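Local coordinates for transmembrane oligosaccharyl transferase (Archaeoglobus fulgidus, PDB 3WAJ), which belongs to the STT3 family of membrane-embedded transferases, joining a multi-helix transmembrane region that carries a zinc ion to a globular C-terminal part, at residues 691-696 with 774-779; 827-832 with 852-857. One frame throughout, in Å; residues are numbered along the deposited sequence.

Contact 1. Residues 691-696 with 774-779; sequences SHYRMI and FERVKG
Arg694 and Glu775 meet side by side because their torsions send both chains the same way. CG of Arg694 sits between its backbone N and carbonyl carbon (chi1 51°), and from there the chain runs straight out to NE. Glu775 is extended too, with CG anti to its backbone N (chi1 -175°). The two residues are a hydrogen-bonded pair of an antiparallel strand pairing, strand 693-698 with strand 771-776, at one border of a mixed five-stranded sheet. Arg694 N lies 3.2 Å from Glu775 O, and Glu775 N lies 2.9 Å from Arg694 O.

Above this backbone pairing the guanidinium presents its NE side to a single oxygen. Glu775 OE1 takes NE on its anti side and NH2 on its syn side, both from the same face of the carboxylate. The salt bridge is short, 2.6 Å from Arg694 NH2 to Glu775 OE1. OE2 turns instead to Gln859.

On the other face, CD1 and CE1 of Phe774 pack on CA and CB of Met695, and the Met695 sulfur makes an oblique Met-aromatic contact. The Tyr693 ring crosses the Arg776 chain at a slant, CE1 near CB and OH near CD, and both polar ends reach Glu597 of helix 593-602. Past the strands, His692 O accepts Val777 N. His692 ND1 donates to Val777 O at 3.3 Å, in the ring plane, and makes a weak, bent bond to Lys778 O at 2.7 Å.

Contact 2. Residues 827-832 with 852-857; sequences SHNSDY and TIYESQ
Asn829 turns its amide almost square to the ring of Tyr854, the two planes 81° apart, with Asn829 CG at the edge of the ring. The contact joins the loop between strands 819-824 and 835-844 to the N-terminus of helix 855-860, in the long peripheral domain. Tyr854 holds the N-cap position, and its CB and CD1 touch the Asn829 amide. CG of Asn829 lies between its backbone N and carbonyl carbon (chi1 55°), which carries OD1 over to the start of the helix. There OD1 accepts the backbone N of Glu855 at 2.7 Å, with the donor tilted 16° from the amide plane. A loop side chain thus serves an N-H in the first turn. Within the helix segment, Gln857 folds back so that its OE1 takes Tyr854 N in the plane of its amide, on a lone pair.

Glu855 reaches back toward the loop. Its chain starts anti to the backbone N and then bends at chi2, bringing the carboxylate beside two serines. Ser827 OG donates to Glu855 OE1 on the anti side at 2.8 Å, while Ser830 CB packs against the same oxygen. OE1 also binds Arg694, and OE2 bonds to Gln859 one turn on.

At the other end the two backbones are tied directly, His828 N to Ile853 O at 2.8 Å. The imidazole has this carbonyl oxygen at its edge, and its NE2 bonds to Thr838 O. ND1 accepts a long, weak bond from Ile853 N, 3.5 Å away.

Contact 1 comes first along the chain and closes before contact 2 opens, yet their centres are only about 12 Å apart. Contact 1 belongs to the border of the mixed sheet, while contact 2 ties a loop to helix 855-860 in the peripheral domain. The two meet directly. Arg694 NH1 makes a salt bridge to Glu855 OE1 at 2.9 Å, so the arginine joins an acid from each contact. Tyr832 adds apolar packing, with its CD2 3.4 Å from Ile696 CG2. Together they join the edge of the mixed sheet to the loop and helix start of contact 2, in the C-terminal part of the protein.

Contact 1. Residues 691-696 with 774-779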
loop_
_atom_site.group_PDB
_atom_site.type_symbol
_atom_site.label_atom_id
_atom_site.label_comp_id
_atom_site.label_asym_id
_atom_site.label_seq_id
_atom_site.Cartn_x
_atom_site.Cartn_y
_atom_site.Cartn_z
ATOM N N SER A 691 -27.120 -1.362 19.405
ATOM C CA SER A 691 -28.454 -1.862 19.068
ATOM C C SER A 691 -28.519 -2.578 17.731
ATOM O O SER A 691 -29.328 -3.490 17.551
ATOM C CB SER A 691 -29.453 -0.711 19.054
ATOM O OG SER A 691 -29.725 -0.278 20.360
ATOM N N HIS A 692 -27.659 -2.157 16.806
ATOM C CA HIS A 692 -27.761 -2.528 15.401
ATOM C C HIS A 692 -26.567 -3.330 14.899
ATOM O O HIS A 692 -26.372 -3.465 13.692
ATOM C CB HIS A 692 -27.910 -1.264 14.550
ATOM C CG HIS A 692 -29.108 -0.442 14.909
ATOM N ND1 HIS A 692 -30.396 -0.836 14.605
ATOM C CD2 HIS A 692 -29.218 0.737 15.565
ATOM C CE1 HIS A 692 -31.246 0.073 15.051
ATOM N NE2 HIS A 692 -30.557 1.034 15.639
ATOM N N TYR A 693 -25.761 -3.855 15.817
ATOM C CA TYR A 693 -24.585 -4.640 15.431
ATOM C C TYR A 693 -24.479 -5.862 16.318
ATOM O O TYR A 693 -24.752 -5.776 17.511
ATOM C CB TYR A 693 -23.307 -3.790 15.541
ATOM C CG TYR A 693 -23.366 -2.592 14.645
ATOM C CD1 TYR A 693 -22.778 -2.619 13.402
ATOM C CD2 TYR A 693 -24.059 -1.453 15.021
ATOM C CE1 TYR A 693 -22.861 -1.532 12.551
ATOM C CE2 TYR A 693 -24.160 -0.355 14.166
ATOM C CZ TYR A 693 -23.553 -0.405 12.942
ATOM O OH TYR A 693 -23.639 0.674 12.098
ATOM N N ARG A 694 -24.094 -6.999 15.740
ATOM C CA ARG A 694 -23.870 -8.234 16.511
ATOM C C ARG A 694 -22.587 -8.851 15.991
ATOM O O ARG A 694 -22.263 -8.699 14.806
ATOM C CB ARG A 694 -25.047 -9.221 16.349
ATOM C CG ARG A 694 -25.448 -9.518 14.892
ATOM C CD ARG A 694 -26.500 -10.598 14.826
ATOM N NE ARG A 694 -26.913 -10.945 13.464
ATOM C CZ ARG A 694 -27.900 -11.793 13.173
ATOM N NH1 ARG A 694 -28.583 -12.376 14.144
ATOM N NH2 ARG A 694 -28.208 -12.051 11.916
ATOM N N MET A 695 -21.836 -9.521 16.853
ATOM C CA MET A 695 -20.659 -10.231 16.378
ATOM C C MET A 695 -21.135 -11.517 15.706
ATOM O O MET A 695 -22.091 -12.145 16.169
ATOM C CB MET A 695 -19.719 -10.526 17.542
ATOM C CG MET A 695 -18.486 -11.355 17.195
ATOM S SD MET A 695 -17.266 -11.194 18.500
ATOM C CE MET A 695 -16.524 -12.757 18.315
ATOM N N ILE A 696 -20.498 -11.902 14.605
ATOM C CA ILE A 696 -20.885 -13.147 13.943
ATOM C C ILE A 696 -19.739 -14.139 13.832
ATOM O O ILE A 696 -19.966 -15.336 13.611
ATOM C CB ILE A 696 -21.498 -12.906 12.559
ATOM C CG1 ILE A 696 -20.505 -12.194 11.647
ATOM C CG2 ILE A 696 -22.782 -12.116 12.681
ATOM C CD1 ILE A 696 -21.063 -11.910 10.256
ATOM N N PHE A 774 -18.647 -8.147 12.361
ATOM C CA PHE A 774 -19.972 -7.841 12.870
ATOM C C PHE A 774 -20.966 -7.682 11.716
ATOM O O PHE A 774 -20.583 -7.316 10.596
ATOM C CB PHE A 774 -19.927 -6.552 13.686
ATOM C CG PHE A 774 -18.983 -6.611 14.855
ATOM C CD1 PHE A 774 -19.466 -6.854 16.140
ATOM C CD2 PHE A 774 -17.612 -6.426 14.677
ATOM C CE1 PHE A 774 -18.600 -6.923 17.241
ATOM C CE2 PHE A 774 -16.734 -6.485 15.777
ATOM C CZ PHE A 774 -17.237 -6.736 17.061
ATOM N N GLU A 775 -22.240 -7.950 11.993
ATOM C CA GLU A 775 -23.299 -7.722 11.021
ATOM C C GLU A 775 -24.145 -6.537 11.448
ATOM O O GLU A 775 -24.589 -6.457 12.602
ATOM C CB GLU A 775 -24.214 -8.948 10.876
ATOM C CG GLU A 775 -25.266 -8.775 9.784
ATOM C CD GLU A 775 -26.247 -9.930 9.710
ATOM O OE1 GLU A 775 -26.344 -10.702 10.695
ATOM O OE2 GLU A 775 -26.930 -10.056 8.663
ATOM N N ARG A 776 -24.370 -5.615 10.517
ATOM C CA ARG A 776 -25.291 -4.516 10.775
ATOM C C ARG A 776 -26.713 -5.027 10.549
ATOM O O ARG A 776 -27.004 -5.702 9.560
ATOM C CB ARG A 776 -24.987 -3.309 9.886
ATOM C CG ARG A 776 -25.956 -2.165 10.068
ATOM C CD ARG A 776 -25.453 -0.860 9.454
ATOM N NE ARG A 776 -26.491 0.153 9.597
ATOM C CZ ARG A 776 -27.294 0.556 8.618
ATOM N NH1 ARG A 776 -27.132 0.079 7.395
ATOM N NH2 ARG A 776 -28.241 1.457 8.864
ATOM N N VAL A 777 -27.599 -4.685 11.471
ATOM C CA VAL A 777 -28.864 -5.378 11.616
ATOM C C VAL A 777 -29.916 -4.376 12.086
ATOM O O VAL A 777 -29.589 -3.449 12.834
ATOM C CB VAL A 777 -28.654 -6.516 12.649
ATOM C CG1 VAL A 777 -29.635 -6.433 13.794
ATOM C CG2 VAL A 777 -28.654 -7.871 11.986
ATOM N N LYS A 778 -31.166 -4.542 11.652
ATOM C CA LYS A 778 -32.243 -3.657 12.110
ATOM C C LYS A 778 -32.415 -3.757 13.622
ATOM O O LYS A 778 -32.344 -2.750 14.326
ATOM C CB LYS A 778 -33.567 -3.985 11.418
ATOM C CG LYS A 778 -33.890 -3.102 10.221
ATOM C CD LYS A 778 -34.973 -3.720 9.340
ATOM C CE LYS A 778 -35.281 -2.831 8.151
ATOM N NZ LYS A 778 -34.031 -2.236 7.588
ATOM N N GLY A 779 -32.631 -4.979 14.109
ATOM C CA GLY A 779 -32.767 -5.246 15.533
ATOM C C GLY A 779 -34.224 -5.407 15.942
ATOM O O GLY A 779 -35.083 -4.643 15.490
#

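Contact 2. Residues 827-832 with 852-857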
loop_
_atom_site.group_PDB
_atom_site.type_symbol
_atom_site.label_atom_id
_atom_site.label_comp_id
_atom_site.label_asym_id
_atom_site.label_seq_id
_atom_site.Cartn_x
_atom_site.Cartn_y
_atom_site.Cartn_z
ATOM N N SER A 827 -30.038 -13.003 17.911
ATOM C CA SER A 827 -31.158 -13.950 17.870
ATOM C C SER A 827 -30.687 -15.323 18.311
ATOM O O SER A 827 -29.481 -15.587 18.391
ATOM C CB SER A 827 -31.767 -14.044 16.472
ATOM O OG SER A 827 -30.875 -14.665 15.564
ATOM N N HIS A 828 -31.636 -16.205 18.590
ATOM C CA HIS A 828 -31.286 -17.520 19.105
ATOM C C HIS A 828 -31.317 -18.628 18.048
ATOM O O HIS A 828 -31.061 -19.789 18.353
ATOM C CB HIS A 828 -32.113 -17.840 20.354
ATOM C CG HIS A 828 -31.691 -17.039 21.552
ATOM N ND1 HIS A 828 -32.154 -15.761 21.799
ATOM C CD2 HIS A 828 -30.806 -17.316 22.540
ATOM C CE1 HIS A 828 -31.590 -15.296 22.903
ATOM N NE2 HIS A 828 -30.771 -16.221 23.372
ATOM N N ASN A 829 -31.575 -18.255 16.796
ATOM C CA ASN A 829 -31.580 -19.238 15.718
ATOM C C ASN A 829 -30.793 -18.825 14.476
ATOM O O ASN A 829 -30.989 -19.394 13.401
ATOM C CB ASN A 829 -33.017 -19.615 15.330
ATOM C CG ASN A 829 -33.865 -18.407 14.956
ATOM O OD1 ASN A 829 -33.684 -17.315 15.498
ATOM N ND2 ASN A 829 -34.795 -18.599 14.020
ATOM N N SER A 830 -29.901 -17.844 14.610
ATOM C CA SER A 830 -29.062 -17.449 13.477
ATOM C C SER A 830 -28.008 -18.519 13.185
ATOM O O SER A 830 -27.569 -19.245 14.079
ATOM C CB SER A 830 -28.412 -16.081 13.709
ATOM O OG SER A 830 -27.521 -16.115 14.802
ATOM N N ASP A 831 -27.611 -18.633 11.925
ATOM C CA ASP A 831 -26.668 -19.680 11.542
ATOM C C ASP A 831 -25.205 -19.291 11.794
ATOM O O ASP A 831 -24.277 -19.976 11.367
ATOM C CB ASP A 831 -26.915 -20.122 10.096
ATOM C CG ASP A 831 -28.158 -21.001 9.962
ATOM O OD1 ASP A 831 -28.989 -21.012 10.899
ATOM O OD2 ASP A 831 -28.304 -21.685 8.927
ATOM N N TYR A 832 -25.018 -18.203 12.532
ATOM C CA TYR A 832 -23.692 -17.698 12.839
ATOM C C TYR A 832 -23.049 -18.432 14.023
ATOM O O TYR A 832 -23.732 -18.764 15.003
ATOM C CB TYR A 832 -23.770 -16.192 13.067
ATOM C CG TYR A 832 -24.042 -15.413 11.789
ATOM C CD1 TYR A 832 -23.288 -15.637 10.643
ATOM C CD2 TYR A 832 -25.058 -14.461 11.726
ATOM C CE1 TYR A 832 -23.519 -14.923 9.473
ATOM C CE2 TYR A 832 -25.309 -13.745 10.560
ATOM C CZ TYR A 832 -24.538 -13.976 9.434
ATOM O OH TYR A 832 -24.773 -13.266 8.258
ATOM N N THR A 852 -36.537 -14.779 24.481
ATOM C CA THR A 852 -35.758 -15.331 23.384
ATOM C C THR A 852 -36.229 -14.640 22.102
ATOM O O THR A 852 -37.431 -14.407 21.918
ATOM C CB THR A 852 -35.852 -16.870 23.302
ATOM O OG1 THR A 852 -36.667 -17.256 22.188
ATOM C CG2 THR A 852 -36.416 -17.437 24.603
ATOM N N ILE A 853 -35.273 -14.279 21.247
ATOM C CA ILE A 853 -35.556 -13.538 20.019
ATOM C C ILE A 853 -35.245 -14.424 18.818
ATOM O O ILE A 853 -34.282 -15.193 18.847
ATOM C CB ILE A 853 -34.689 -12.259 19.933
ATOM C CG1 ILE A 853 -34.965 -11.337 21.122
ATOM C CG2 ILE A 853 -34.935 -11.508 18.631
ATOM C CD1 ILE A 853 -36.355 -10.730 21.097
ATOM N N TYR A 854 -36.044 -14.311 17.759
ATOM C CA TYR A 854 -35.787 -15.087 16.546
ATOM C C TYR A 854 -35.221 -14.230 15.404
ATOM O O TYR A 854 -35.436 -13.005 15.347
ATOM C CB TYR A 854 -37.030 -15.911 16.142
ATOM C CG TYR A 854 -37.412 -16.870 17.244
ATOM C CD1 TYR A 854 -36.768 -18.098 17.374
ATOM C CD2 TYR A 854 -38.368 -16.527 18.194
ATOM C CE1 TYR A 854 -37.089 -18.976 18.402
ATOM C CE2 TYR A 854 -38.696 -17.400 19.231
ATOM C CZ TYR A 854 -38.052 -18.623 19.329
ATOM O OH TYR A 854 -38.365 -19.497 20.347
ATOM N N GLU A 855 -34.477 -14.894 14.521
ATOM C CA GLU A 855 -33.745 -14.241 13.447
ATOM C C GLU A 855 -34.616 -13.298 12.614
ATOM O O GLU A 855 -34.163 -12.222 12.211
ATOM C CB GLU A 855 -33.049 -15.306 12.576
ATOM C CG GLU A 855 -32.335 -14.780 11.339
ATOM C CD GLU A 855 -31.047 -14.038 11.669
ATOM O OE1 GLU A 855 -30.759 -13.842 12.877
ATOM O OE2 GLU A 855 -30.319 -13.661 10.714
ATOM N N SER A 856 -35.870 -13.683 12.383
ATOM C CA SER A 856 -36.745 -12.892 11.519
ATOM C C SER A 856 -37.143 -11.594 12.217
ATOM O O SER A 856 -37.248 -10.541 11.577
ATOM C CB SER A 856 -37.981 -13.689 11.100
ATOM O OG SER A 856 -38.864 -13.870 12.188
ATOM N N GLN A 857 -37.348 -11.672 13.531
ATOM C CA GLN A 857 -37.664 -10.488 14.327
ATOM C C GLN A 857 -36.512 -9.486 14.279
ATOM O O GLN A 857 -36.724 -8.281 14.166
ATOM C CB GLN A 857 -37.961 -10.893 15.772
ATOM C CG GLN A 857 -38.961 -12.047 15.887
ATOM C CD GLN A 857 -39.408 -12.312 17.315
ATOM O OE1 GLN A 857 -38.671 -12.898 18.114
ATOM N NE2 GLN A 857 -40.625 -11.886 17.641
#